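Cyclo(L-leucyl-L-leucyl) synthase (Staphylococcus haemolyticus, PDB 6EZ3) joins two leucines delivered as leucyl-tRNA into the cyclic dipeptide cyclo(L-leucyl-L-leucyl), without using ATP. Local coordinates at residues F179-M193 against N211-L223. Residues are numbered along the deposited sequence; the frame is centred on the assembly and turned at random.
Sequences FLNANPIINTQETLM and NLKMNEKQGYIIL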
# COMPACT_ATOMS: atom_id res chain seq x y z
N PHE A 179 -2.70 -3.63 4.76
CA PHE A 179 -3.46 -4.49 3.85
C PHE A 179 -4.34 -5.50 4.60
O PHE A 179 -5.41 -5.88 4.09
CB PHE A 179 -2.50 -5.23 2.89
CG PHE A 179 -1.98 -4.34 1.79
CD1 PHE A 179 -2.54 -4.39 0.53
CD2 PHE A 179 -0.97 -3.43 2.02
CE1 PHE A 179 -2.06 -3.57 -0.48
CE2 PHE A 179 -0.52 -2.60 1.01
CZ PHE A 179 -1.07 -2.67 -0.23
N LEU A 180 -3.88 -5.91 5.81
CA LEU A 180 -4.55 -6.89 6.65
C LEU A 180 -5.55 -6.26 7.64
O LEU A 180 -6.69 -6.74 7.73
CB LEU A 180 -3.52 -7.76 7.38
CG LEU A 180 -2.55 -8.59 6.53
CD1 LEU A 180 -1.49 -9.21 7.39
CD2 LEU A 180 -3.26 -9.70 5.81
N ASN A 181 -5.14 -5.21 8.37
CA ASN A 181 -6.04 -4.51 9.31
C ASN A 181 -5.54 -3.09 9.62
O ASN A 181 -4.92 -2.85 10.66
CB ASN A 181 -6.27 -5.30 10.60
CG ASN A 181 -7.38 -4.78 11.46
OD1 ASN A 181 -8.30 -4.09 11.01
ND2 ASN A 181 -7.34 -5.13 12.72
N ALA A 182 -5.83 -2.15 8.72
CA ALA A 182 -5.45 -0.77 8.83
C ALA A 182 -6.29 -0.04 9.87
O ALA A 182 -5.80 0.89 10.49
CB ALA A 182 -5.61 -0.09 7.49
N ASN A 183 -7.54 -0.49 10.09
CA ASN A 183 -8.53 0.10 11.02
C ASN A 183 -7.99 0.56 12.39
O ASN A 183 -8.22 1.73 12.71
CB ASN A 183 -9.71 -0.82 11.21
CG ASN A 183 -10.36 -1.19 9.93
OD1 ASN A 183 -11.05 -0.37 9.34
ND2 ASN A 183 -10.08 -2.39 9.44
N PRO A 184 -7.32 -0.26 13.23
CA PRO A 184 -6.87 0.27 14.53
C PRO A 184 -5.63 1.19 14.46
O PRO A 184 -5.34 1.89 15.44
CB PRO A 184 -6.60 -0.99 15.33
CG PRO A 184 -6.20 -2.00 14.31
CD PRO A 184 -6.93 -1.67 13.06
N ILE A 185 -4.91 1.18 13.32
CA ILE A 185 -3.71 1.97 13.10
C ILE A 185 -4.13 3.40 12.70
O ILE A 185 -3.85 4.35 13.44
CB ILE A 185 -2.75 1.31 12.07
CG1 ILE A 185 -2.44 -0.17 12.41
CG2 ILE A 185 -1.48 2.10 11.95
CD1 ILE A 185 -1.95 -1.01 11.29
N ILE A 186 -4.82 3.56 11.58
CA ILE A 186 -5.31 4.85 11.06
C ILE A 186 -6.61 5.30 11.71
O ILE A 186 -7.14 6.36 11.35
CB ILE A 186 -5.43 4.84 9.51
CG1 ILE A 186 -6.53 3.84 9.02
CG2 ILE A 186 -4.03 4.59 8.87
CD1 ILE A 186 -7.08 4.17 7.74
N ASN A 187 -7.15 4.47 12.62
CA ASN A 187 -8.36 4.72 13.40
C ASN A 187 -9.64 4.86 12.55
O ASN A 187 -10.29 5.92 12.55
CB ASN A 187 -8.18 5.91 14.36
CG ASN A 187 -9.01 5.72 15.58
OD1 ASN A 187 -10.06 6.35 15.72
ND2 ASN A 187 -8.63 4.74 16.41
N THR A 188 -10.02 3.76 11.85
CA THR A 188 -11.25 3.67 11.06
C THR A 188 -12.12 2.53 11.58
O THR A 188 -11.60 1.63 12.26
CB THR A 188 -10.99 3.53 9.54
OG1 THR A 188 -9.99 2.55 9.28
CG2 THR A 188 -10.62 4.83 8.88
N GLN A 189 -13.44 2.57 11.30
CA GLN A 189 -14.40 1.55 11.70
C GLN A 189 -14.22 0.37 10.73
O GLN A 189 -13.97 -0.75 11.17
CB GLN A 189 -15.81 2.12 11.63
CG GLN A 189 -16.61 2.06 12.93
CD GLN A 189 -18.10 2.19 12.61
OE1 GLN A 189 -18.70 1.31 11.98
NE2 GLN A 189 -18.71 3.31 13.01
N GLU A 190 -14.28 0.65 9.41
CA GLU A 190 -14.05 -0.28 8.29
C GLU A 190 -13.43 0.55 7.17
O GLU A 190 -13.65 1.78 7.14
CB GLU A 190 -15.32 -1.00 7.83
CG GLU A 190 -16.48 -0.08 7.48
CD GLU A 190 -17.59 -0.71 6.68
OE1 GLU A 190 -18.01 -0.11 5.66
OE2 GLU A 190 -18.02 -1.83 7.04
N THR A 191 -12.59 -0.08 6.31
CA THR A 191 -11.84 0.59 5.24
C THR A 191 -11.48 -0.40 4.14
O THR A 191 -11.52 -1.61 4.37
CB THR A 191 -10.60 1.28 5.85
OG1 THR A 191 -9.86 2.01 4.86
CG2 THR A 191 -9.70 0.34 6.60
N LEU A 192 -11.17 0.11 2.93
CA LEU A 192 -10.73 -0.71 1.78
C LEU A 192 -9.39 -0.17 1.33
O LEU A 192 -9.24 1.05 1.21
CB LEU A 192 -11.68 -0.59 0.55
CG LEU A 192 -13.15 -1.01 0.64
CD1 LEU A 192 -13.89 -0.52 -0.55
CD2 LEU A 192 -13.30 -2.52 0.73
N MET A 193 -8.43 -1.05 1.03
CA MET A 193 -7.19 -0.61 0.43
C MET A 193 -7.43 -0.69 -1.11
O MET A 193 -7.71 -1.79 -1.62
CB MET A 193 -6.07 -1.52 0.87
CG MET A 193 -4.82 -1.32 0.10
SD MET A 193 -3.94 0.18 0.57
CE MET A 193 -3.54 -0.20 2.31
N ASN A 211 -0.87 -18.40 8.18
CA ASN A 211 -1.32 -18.19 9.58
C ASN A 211 -1.65 -16.71 9.85
O ASN A 211 -1.63 -16.28 11.00
CB ASN A 211 -0.26 -18.71 10.56
CG ASN A 211 0.18 -20.14 10.29
OD1 ASN A 211 -0.62 -21.08 10.35
ND2 ASN A 211 1.46 -20.31 9.93
N LEU A 212 -1.95 -15.96 8.78
CA LEU A 212 -2.34 -14.54 8.78
C LEU A 212 -3.73 -14.42 8.16
O LEU A 212 -4.10 -15.22 7.29
CB LEU A 212 -1.36 -13.69 7.98
CG LEU A 212 0.06 -13.61 8.49
CD1 LEU A 212 1.01 -13.36 7.36
CD2 LEU A 212 0.21 -12.52 9.51
N LYS A 213 -4.50 -13.43 8.62
CA LYS A 213 -5.85 -13.20 8.12
C LYS A 213 -6.15 -11.73 7.88
O LYS A 213 -5.78 -10.88 8.68
CB LYS A 213 -6.89 -13.82 9.07
CG LYS A 213 -7.02 -15.35 8.94
CD LYS A 213 -8.06 -15.92 9.91
CE LYS A 213 -7.99 -17.42 10.08
NZ LYS A 213 -8.71 -17.86 11.32
N MET A 214 -6.82 -11.43 6.76
CA MET A 214 -7.25 -10.07 6.50
C MET A 214 -8.55 -9.86 7.31
O MET A 214 -9.53 -10.60 7.13
CB MET A 214 -7.48 -9.84 5.01
CG MET A 214 -7.84 -8.42 4.71
SD MET A 214 -8.58 -8.25 3.09
CE MET A 214 -7.18 -8.19 2.16
N ASN A 215 -8.55 -8.87 8.22
CA ASN A 215 -9.67 -8.55 9.09
C ASN A 215 -11.00 -8.39 8.36
O ASN A 215 -11.03 -7.85 7.27
CB ASN A 215 -9.36 -7.30 9.91
CG ASN A 215 -10.33 -7.09 11.04
OD1 ASN A 215 -11.33 -6.39 10.89
ND2 ASN A 215 -10.10 -7.74 12.16
N GLU A 216 -12.09 -8.85 9.01
CA GLU A 216 -13.49 -8.81 8.55
C GLU A 216 -13.95 -7.42 8.17
O GLU A 216 -14.82 -7.29 7.32
CB GLU A 216 -14.46 -9.42 9.60
CG GLU A 216 -14.36 -8.83 11.01
CD GLU A 216 -15.45 -9.19 12.01
OE1 GLU A 216 -16.48 -8.47 12.07
OE2 GLU A 216 -15.25 -10.16 12.79
N LYS A 217 -13.36 -6.37 8.82
CA LYS A 217 -13.64 -4.94 8.60
C LYS A 217 -12.60 -4.30 7.63
O LYS A 217 -12.43 -3.07 7.58
CB LYS A 217 -13.70 -4.21 9.97
CG LYS A 217 -15.09 -3.89 10.44
CD LYS A 217 -15.85 -5.09 11.02
CE LYS A 217 -17.34 -4.82 11.23
NZ LYS A 217 -17.57 -3.89 12.36
N GLN A 218 -11.95 -5.15 6.83
CA GLN A 218 -10.89 -4.76 5.90
C GLN A 218 -11.03 -5.45 4.54
O GLN A 218 -11.19 -6.67 4.48
CB GLN A 218 -9.51 -5.05 6.53
CG GLN A 218 -8.31 -4.68 5.67
CD GLN A 218 -7.82 -3.27 5.83
OE1 GLN A 218 -7.91 -2.66 6.89
NE2 GLN A 218 -7.17 -2.79 4.81
N GLY A 219 -10.94 -4.66 3.47
CA GLY A 219 -11.02 -5.16 2.10
C GLY A 219 -9.88 -4.77 1.18
O GLY A 219 -8.91 -4.13 1.61
N TYR A 220 -9.98 -5.21 -0.09
CA TYR A 220 -9.01 -4.86 -1.14
C TYR A 220 -9.76 -4.76 -2.47
O TYR A 220 -10.39 -5.75 -2.90
CB TYR A 220 -7.83 -5.85 -1.21
CG TYR A 220 -6.79 -5.48 -2.26
CD1 TYR A 220 -6.91 -5.90 -3.58
CD2 TYR A 220 -5.66 -4.73 -1.92
CE1 TYR A 220 -5.97 -5.56 -4.54
CE2 TYR A 220 -4.69 -4.41 -2.87
CZ TYR A 220 -4.86 -4.81 -4.18
OH TYR A 220 -3.93 -4.49 -5.13
N ILE A 221 -9.72 -3.57 -3.11
CA ILE A 221 -10.39 -3.33 -4.40
C ILE A 221 -9.39 -2.96 -5.50
O ILE A 221 -8.35 -2.34 -5.21
CB ILE A 221 -11.58 -2.33 -4.31
CG1 ILE A 221 -11.12 -0.89 -3.98
CG2 ILE A 221 -12.64 -2.83 -3.33
CD1 ILE A 221 -12.20 0.25 -4.10
N ILE A 222 -9.69 -3.37 -6.74
CA ILE A 222 -8.87 -3.07 -7.93
C ILE A 222 -9.57 -2.05 -8.83
O ILE A 222 -10.66 -2.33 -9.35
CB ILE A 222 -8.44 -4.35 -8.71
CG1 ILE A 222 -7.71 -5.33 -7.78
CG2 ILE A 222 -7.54 -3.98 -9.87
CD1 ILE A 222 -8.39 -6.56 -7.62
N LEU A 223 -8.91 -0.89 -9.01
CA LEU A 223 -9.43 0.23 -9.83
C LEU A 223 -8.87 0.25 -11.25
O LEU A 223 -7.67 0.52 -11.44
CB LEU A 223 -9.10 1.59 -9.18
CG LEU A 223 -9.63 1.90 -7.82
CD1 LEU A 223 -9.18 3.26 -7.40
CD2 LEU A 223 -11.12 1.76 -7.78
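Thr-191 to Met-193 pair in parallel with Gln-218 to Tyr-220, the short strand axes 4.5 Å apart at 43°, joined by hydrogen bonds from Thr-191 N to Lys-217 O, Gly-219 N to Thr-191 O, Met-193 N to Gly-219 O and Ile-221 N to Met-193 O. Before the strands, Asn-215 N bonds to Leu-180 O at 2.9 Å. Between these two zones lies the buried side chain of Gln-218. CG anti to the backbone N and a bend at chi2 (88°) carry its amide to Ala-182 N, which gives to OE1 at 2.8 Å from well above the carbonyl plane. Asn-183 ND2 makes a bent bond to Lys-217 O at 3.1 Å, from above the carbonyl plane and on the face opposite Thr-191 N, and a nearly straight one to Asn-181 OD1 at 2.9 Å. That second bond steadies the Asn-181 amide, which stacks on the amide of Asn-215, planes 7° apart. Asn-215 OD1 closes an Asx turn on Lys-217 N. Phe-179 CE1 meets Tyr-220 CE2 at 3.7 Å, edge beside edge, while Met-193 CE sits over one face of the Phe-179 ring, toward its rim. This pair adjoins Glu-175 and Tyr-195, which, as in relatives, probably serve catalysis and substrate binding. On the sheet's other side, Leu-192 CD1 packs on Ile-221 CG2, covered by helix 11-19. In this beta-alpha-beta unit, connected through helix 200-206, parallel strand 22-26 flanks strand 191-195 and antiparallel strand 4-8 flanks strand 218-225.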